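Local coordinates for hypothetical protein PAE2754 (Pyrobaculum aerophilum, PDB 1V8P) that acts as an archaeal PIN-domain exonuclease and is probably the magnesium-dependent ribonuclease toxin of a type II toxin-antitoxin pair, at residues 54-59 / 88-93; 102-107 / 117-122. The protein carries 1 engineered substitution. One frame throughout, in Å; residues are numbered along the deposited sequence.

Contact 1: 54-59 / 88-93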
loop_
_atom_site.group_PDB
_atom_site.type_symbol
_atom_site.label_atom_id
_atom_site.label_comp_id
_atom_site.label_asym_id
_atom_site.label_seq_id
_atom_site.Cartn_x
_atom_site.Cartn_y
_atom_site.Cartn_z
ATOM N N LEU C 54 22.962 -3.448 17.162
ATOM C CA LEU C 54 21.789 -3.202 16.319
ATOM C C LEU C 54 20.476 -3.720 16.875
ATOM O O LEU C 54 20.427 -4.745 17.537
ATOM C CB LEU C 54 21.971 -3.816 14.930
ATOM C CG LEU C 54 23.280 -3.660 14.162
ATOM C CD1 LEU C 54 23.877 -2.273 14.400
ATOM C CD2 LEU C 54 24.230 -4.766 14.608
ATOM N N ALA C 55 19.405 -2.996 16.575
ATOM C CA ALA C 55 18.069 -3.380 17.001
ATOM C C ALA C 55 17.040 -3.061 15.913
ATOM O O ALA C 55 17.319 -2.328 14.971
ATOM C CB ALA C 55 17.710 -2.669 18.289
ATOM N N ILE C 56 15.854 -3.637 16.062
ATOM C CA ILE C 56 14.733 -3.453 15.146
ATOM C C ILE C 56 13.513 -3.318 16.023
ATOM O O ILE C 56 13.594 -3.448 17.242
ATOM C CB ILE C 56 14.477 -4.698 14.244
ATOM C CG1 ILE C 56 14.225 -5.924 15.133
ATOM C CG2 ILE C 56 15.619 -4.900 13.260
ATOM C CD1 ILE C 56 14.201 -7.237 14.403
ATOM N N LEU C 57 12.378 -3.060 15.400
ATOM C CA LEU C 57 11.133 -2.956 16.130
ATOM C C LEU C 57 10.376 -4.234 15.752
ATOM O O LEU C 57 10.783 -4.937 14.829
ATOM C CB LEU C 57 10.352 -1.726 15.661
ATOM C CG LEU C 57 10.965 -0.327 15.739
ATOM C CD1 LEU C 57 9.911 0.705 15.323
ATOM C CD2 LEU C 57 11.421 -0.031 17.134
ATOM N N HIS C 58 9.293 -4.563 16.444
ATOM C CA HIS C 58 8.547 -5.756 16.055
ATOM C C HIS C 58 8.075 -5.544 14.610
ATOM O O HIS C 58 8.111 -6.466 13.783
ATOM C CB HIS C 58 7.327 -5.954 16.956
ATOM C CG HIS C 58 7.650 -6.457 18.327
ATOM N ND1 HIS C 58 8.047 -7.758 18.574
ATOM C CD2 HIS C 58 7.632 -5.833 19.528
ATOM C CE1 HIS C 58 8.258 -7.912 19.869
ATOM N NE2 HIS C 58 8.013 -6.760 20.470
ATOM N N LEU C 59 7.630 -4.322 14.319
ATOM C CA LEU C 59 7.138 -3.957 12.989
ATOM C C LEU C 59 8.100 -4.387 11.883
ATOM O O LEU C 59 7.685 -4.736 10.791
ATOM C CB LEU C 59 6.954 -2.441 12.903
ATOM C CG LEU C 59 6.056 -1.701 11.893
ATOM C CD1 LEU C 59 6.795 -0.472 11.425
ATOM C CD2 LEU C 59 5.686 -2.556 10.706
ATOM N N LYS C 88 16.800 -16.016 9.941
ATOM C CA LYS C 88 18.014 -16.094 10.756
ATOM C C LYS C 88 18.580 -14.697 10.953
ATOM O O LYS C 88 18.968 -14.319 12.056
ATOM C CB LYS C 88 19.071 -17.004 10.089
ATOM C CG LYS C 88 18.579 -18.408 9.770
ATOM C CD LYS C 88 19.591 -19.467 10.170
ATOM C CE LYS C 88 19.117 -20.880 9.834
ATOM N NZ LYS C 88 19.140 -21.110 8.358
ATOM N N VAL C 89 18.626 -13.939 9.868
ATOM C CA VAL C 89 19.110 -12.570 9.909
ATOM C C VAL C 89 18.311 -11.784 10.947
ATOM O O VAL C 89 18.884 -11.082 11.766
ATOM C CB VAL C 89 18.957 -11.904 8.547
ATOM C CG1 VAL C 89 19.256 -10.424 8.660
ATOM C CG2 VAL C 89 19.883 -12.578 7.540
ATOM N N LEU C 90 16.992 -11.917 10.927
ATOM C CA LEU C 90 16.167 -11.191 11.884
ATOM C C LEU C 90 16.372 -11.650 13.313
ATOM O O LEU C 90 16.246 -10.860 14.243
ATOM C CB LEU C 90 14.679 -11.314 11.533
ATOM C CG LEU C 90 14.193 -10.472 10.358
ATOM C CD1 LEU C 90 12.750 -10.833 10.027
ATOM C CD2 LEU C 90 14.301 -9.000 10.715
ATOM N N SER C 91 16.685 -12.924 13.500
ATOM C CA SER C 91 16.871 -13.437 14.847
ATOM C C SER C 91 18.096 -12.825 15.525
ATOM O O SER C 91 18.189 -12.810 16.749
ATOM C CB SER C 91 17.012 -14.959 14.811
ATOM O OG SER C 91 18.244 -15.353 14.237
ATOM N N SER C 92 19.026 -12.307 14.726
ATOM C CA SER C 92 20.253 -11.710 15.249
ATOM C C SER C 92 20.096 -10.354 15.928
ATOM O O SER C 92 20.998 -9.913 16.638
ATOM C CB SER C 92 21.282 -11.568 14.129
ATOM O OG SER C 92 21.495 -12.807 13.478
ATOM N N PHE C 93 18.955 -9.703 15.722
ATOM C CA PHE C 93 18.711 -8.377 16.271
ATOM C C PHE C 93 17.921 -8.322 17.544
ATOM O O PHE C 93 17.069 -9.163 17.786
ATOM C CB PHE C 93 17.985 -7.507 15.249
ATOM C CG PHE C 93 18.787 -7.214 14.021
ATOM C CD1 PHE C 93 19.102 -8.220 13.122
ATOM C CD2 PHE C 93 19.221 -5.920 13.756
ATOM C CE1 PHE C 93 19.838 -7.942 11.971
ATOM C CE2 PHE C 93 19.953 -5.637 12.614
ATOM C CZ PHE C 93 20.261 -6.648 11.721
#

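Contact 2: 102-107 / 117-122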
loop_
_atom_site.group_PDB
_atom_site.type_symbol
_atom_site.label_atom_id
_atom_site.label_comp_id
_atom_site.label_asym_id
_atom_site.label_seq_id
_atom_site.Cartn_x
_atom_site.Cartn_y
_atom_site.Cartn_z
ATOM N N ASP C 102 0.018 7.373 19.943
ATOM C CA ASP C 102 -0.200 8.819 19.816
ATOM C C ASP C 102 1.045 9.658 19.485
ATOM O O ASP C 102 0.982 10.559 18.648
ATOM C CB ASP C 102 -0.902 9.347 21.079
ATOM C CG ASP C 102 -0.079 9.155 22.345
ATOM O OD1 ASP C 102 0.601 8.110 22.498
ATOM O OD2 ASP C 102 -0.132 10.054 23.204
ATOM N N GLU C 103 2.169 9.359 20.124
ATOM C CA GLU C 103 3.411 10.077 19.849
ATOM C C GLU C 103 3.764 9.909 18.381
ATOM O O GLU C 103 3.958 10.885 17.658
ATOM C CB GLU C 103 4.556 9.516 20.684
ATOM C CG GLU C 103 4.366 9.659 22.176
ATOM C CD GLU C 103 4.680 11.048 22.676
ATOM O OE1 GLU C 103 4.038 12.019 22.202
ATOM O OE2 GLU C 103 5.575 11.159 23.550
ATOM N N VAL C 104 3.844 8.656 17.950
ATOM C CA VAL C 104 4.168 8.344 16.573
ATOM C C VAL C 104 3.224 9.036 15.593
ATOM O O VAL C 104 3.676 9.626 14.606
ATOM C CB VAL C 104 4.134 6.816 16.325
ATOM C CG1 VAL C 104 4.355 6.509 14.846
ATOM C CG2 VAL C 104 5.198 6.146 17.170
ATOM N N LEU C 105 1.921 8.972 15.855
ATOM C CA LEU C 105 0.963 9.595 14.945
ATOM C C LEU C 105 1.319 11.058 14.783
ATOM O O LEU C 105 1.269 11.604 13.678
ATOM C CB LEU C 105 -0.463 9.494 15.485
ATOM C CG LEU C 105 -1.615 9.411 14.476
ATOM C CD1 LEU C 105 -2.842 10.038 15.119
ATOM C CD2 LEU C 105 -1.283 10.103 13.163
ATOM N N ARG C 106 1.698 11.695 15.884
ATOM C CA ARG C 106 2.043 13.099 15.813
ATOM C C ARG C 106 3.267 13.321 14.946
ATOM O O ARG C 106 3.280 14.243 14.129
ATOM C CB ARG C 106 2.265 13.695 17.201
ATOM C CG ARG C 106 2.253 15.214 17.150
ATOM C CD ARG C 106 2.232 15.838 18.508
ATOM N NE ARG C 106 3.443 15.528 19.250
ATOM C CZ ARG C 106 3.793 16.137 20.378
ATOM N NH1 ARG C 106 3.018 17.093 20.885
ATOM N NH2 ARG C 106 4.919 15.791 20.996
ATOM N N VAL C 107 4.295 12.487 15.118
ATOM C CA VAL C 107 5.503 12.612 14.301
ATOM C C VAL C 107 5.136 12.394 12.844
ATOM O O VAL C 107 5.655 13.068 11.958
ATOM C CB VAL C 107 6.601 11.589 14.720
ATOM C CG1 VAL C 107 7.651 11.447 13.602
ATOM C CG2 VAL C 107 7.281 12.056 16.015
ATOM N N ASP C 117 6.842 4.511 8.842
ATOM C CA ASP C 117 8.142 5.177 8.860
ATOM C C ASP C 117 8.315 6.070 10.108
ATOM O O ASP C 117 9.410 6.184 10.626
ATOM C CB ASP C 117 8.330 6.007 7.577
ATOM C CG ASP C 117 8.605 5.134 6.336
ATOM O OD1 ASP C 117 8.411 5.623 5.197
ATOM O OD2 ASP C 117 9.020 3.960 6.493
ATOM N N ALA C 118 7.237 6.676 10.606
ATOM C CA ALA C 118 7.323 7.538 11.788
ATOM C C ALA C 118 7.624 6.753 13.050
ATOM O O ALA C 118 8.152 7.313 14.018
ATOM C CB ALA C 118 6.050 8.333 11.975
ATOM N N SER C 119 7.284 5.467 13.054
ATOM C CA SER C 119 7.556 4.626 14.209
ATOM C C SER C 119 9.079 4.568 14.386
ATOM O O SER C 119 9.603 4.599 15.508
ATOM C CB SER C 119 6.982 3.219 13.989
ATOM O OG SER C 119 5.566 3.241 13.961
ATOM N N TYR C 120 9.784 4.511 13.262
ATOM C CA TYR C 120 11.239 4.465 13.279
ATOM C C TYR C 120 11.894 5.786 13.709
ATOM O O TYR C 120 12.811 5.788 14.530
ATOM C CB TYR C 120 11.755 4.047 11.908
ATOM C CG TYR C 120 11.435 2.607 11.615
ATOM C CD1 TYR C 120 10.297 2.252 10.880
ATOM C CD2 TYR C 120 12.258 1.586 12.109
ATOM C CE1 TYR C 120 9.989 0.925 10.642
ATOM C CE2 TYR C 120 11.962 0.257 11.879
ATOM C CZ TYR C 120 10.825 -0.077 11.141
ATOM O OH TYR C 120 10.541 -1.400 10.886
ATOM N N ALA C 121 11.417 6.898 13.159
ATOM C CA ALA C 121 11.944 8.211 13.486
ATOM C C ALA C 121 11.766 8.487 14.981
ATOM O O ALA C 121 12.699 8.918 15.662
ATOM C CB ALA C 121 11.220 9.288 12.653
ATOM N N TYR C 122 10.565 8.222 15.486
ATOM C CA TYR C 122 10.275 8.453 16.892
ATOM C C TYR C 122 11.133 7.634 17.858
ATOM O O TYR C 122 11.655 8.171 18.827
ATOM C CB TYR C 122 8.802 8.179 17.180
ATOM C CG TYR C 122 8.442 8.386 18.630
ATOM C CD1 TYR C 122 8.143 9.664 19.130
ATOM C CD2 TYR C 122 8.480 7.321 19.524
ATOM C CE1 TYR C 122 7.898 9.862 20.496
ATOM C CE2 TYR C 122 8.244 7.507 20.881
ATOM C CZ TYR C 122 7.955 8.769 21.364
ATOM O OH TYR C 122 7.737 8.910 22.720
#

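Contact 1: 54-59 / 88-93
K88 O, five residues before the F93 that packs on L54 and I56, accepts two serine hydroxyls: S91 OG at 2.5 Å and S92 OG at 3.3 Å. Both donors are tilted out of the carbonyl plane, by 17° and 27°. The two serines lie at the end of helix 79-91, close to where the chain leaves for the sheet. The contact itself is apolar and buried. L54 CB lies 3.6 Å from F93 CE2, while A55 N comes to the ring edge near its plane. I56 packs against the CB end of the phenyl group: CG2 is 3.8 Å from F93 CD2, and CD1 reaches past F93 CB to L90 CD2, 4.1 Å away. With CG1 set between backbone N and carbonyl carbon (chi1 58°), the ethyl arm runs toward L90 and the methyl CG2 is left against F93 CD2 and CG. V89 O sits in plane at the ring edge, and W47 meets the same ring with its plane inclined. I56 also bonds through its backbone to K94 and L96. Strands 54-56 and 94-95 are parallel neighbours joined through helices 58-73 and 79-91, a beta-alpha-beta crossover of the PIN domain.

Contact 2: 102-107 / 117-122
Two consecutive helices, 101-111 and 115-127, pack nearly crosswise after a short turn, in the manner of an alpha-alpha corner; at this contact their axes approach to 8.4 Å at 105°. V104 sits at the crossing. Its CG1 lies 3.8 Å from A118 CB and 3.6 Å from S119 N, so one methyl packs on both the alanine and the backbone N of the residue after it, while CG2 faces Y122 CB. S119 OG is turned back to its own helix, bonded to F115 O. One turn on from V104, V107 divides its two methyls: CG1 reaches A118 CB at 3.9 Å and more distantly A121 CB, and CG2 comes to the edge of the Y122 ring, 4.0 Å from CD1. A118 and A121 turn their CB atoms toward the valine helix. Helix 115-127 also carries a residue of the acidic site of the PIN domain: D117, on the same turn as A118 and S119, leads its carboxylate away from helix 102-107 toward D135, and these two with D33 are the predicted magnesium ligands. Y122 makes the largest share of the contact. Its CG stands anti to the backbone N (chi1 179°), which sends the ring out across helix 102-107, where E103 CB covers one face at 3.4 Å from CE1. The E103 chain bends at chi2 and follows the ring outward, bringing OE2 to 3.2 Å from Y122 OH with the carboxylate and ring planes 55° apart. P100 touches the tyrosine as well, and P99 packs on V104.

In the fold
From the N terminus the chain first lays down strand 30-32, beside which strand 54-56 forms. Contact 1 then closes a largely helical loop of 28 residues, bringing the end of helix 79-91 back over strand 54-56 just before strand 94-95 joins the sheet. Contact 2 follows in series, closing a loop of nine residues between helices 101-111 and 115-127; neither encloses or crosses the other. Their centres are about 19 Å apart, yet they meet where L57 and L59 pack on Y120, joining the end of strand 54-56 and the start of helix 58-73 to helix 115-127. Both also reach the second subunit: H58 stacks on H58 of that subunit, and S119 packs on its Y62.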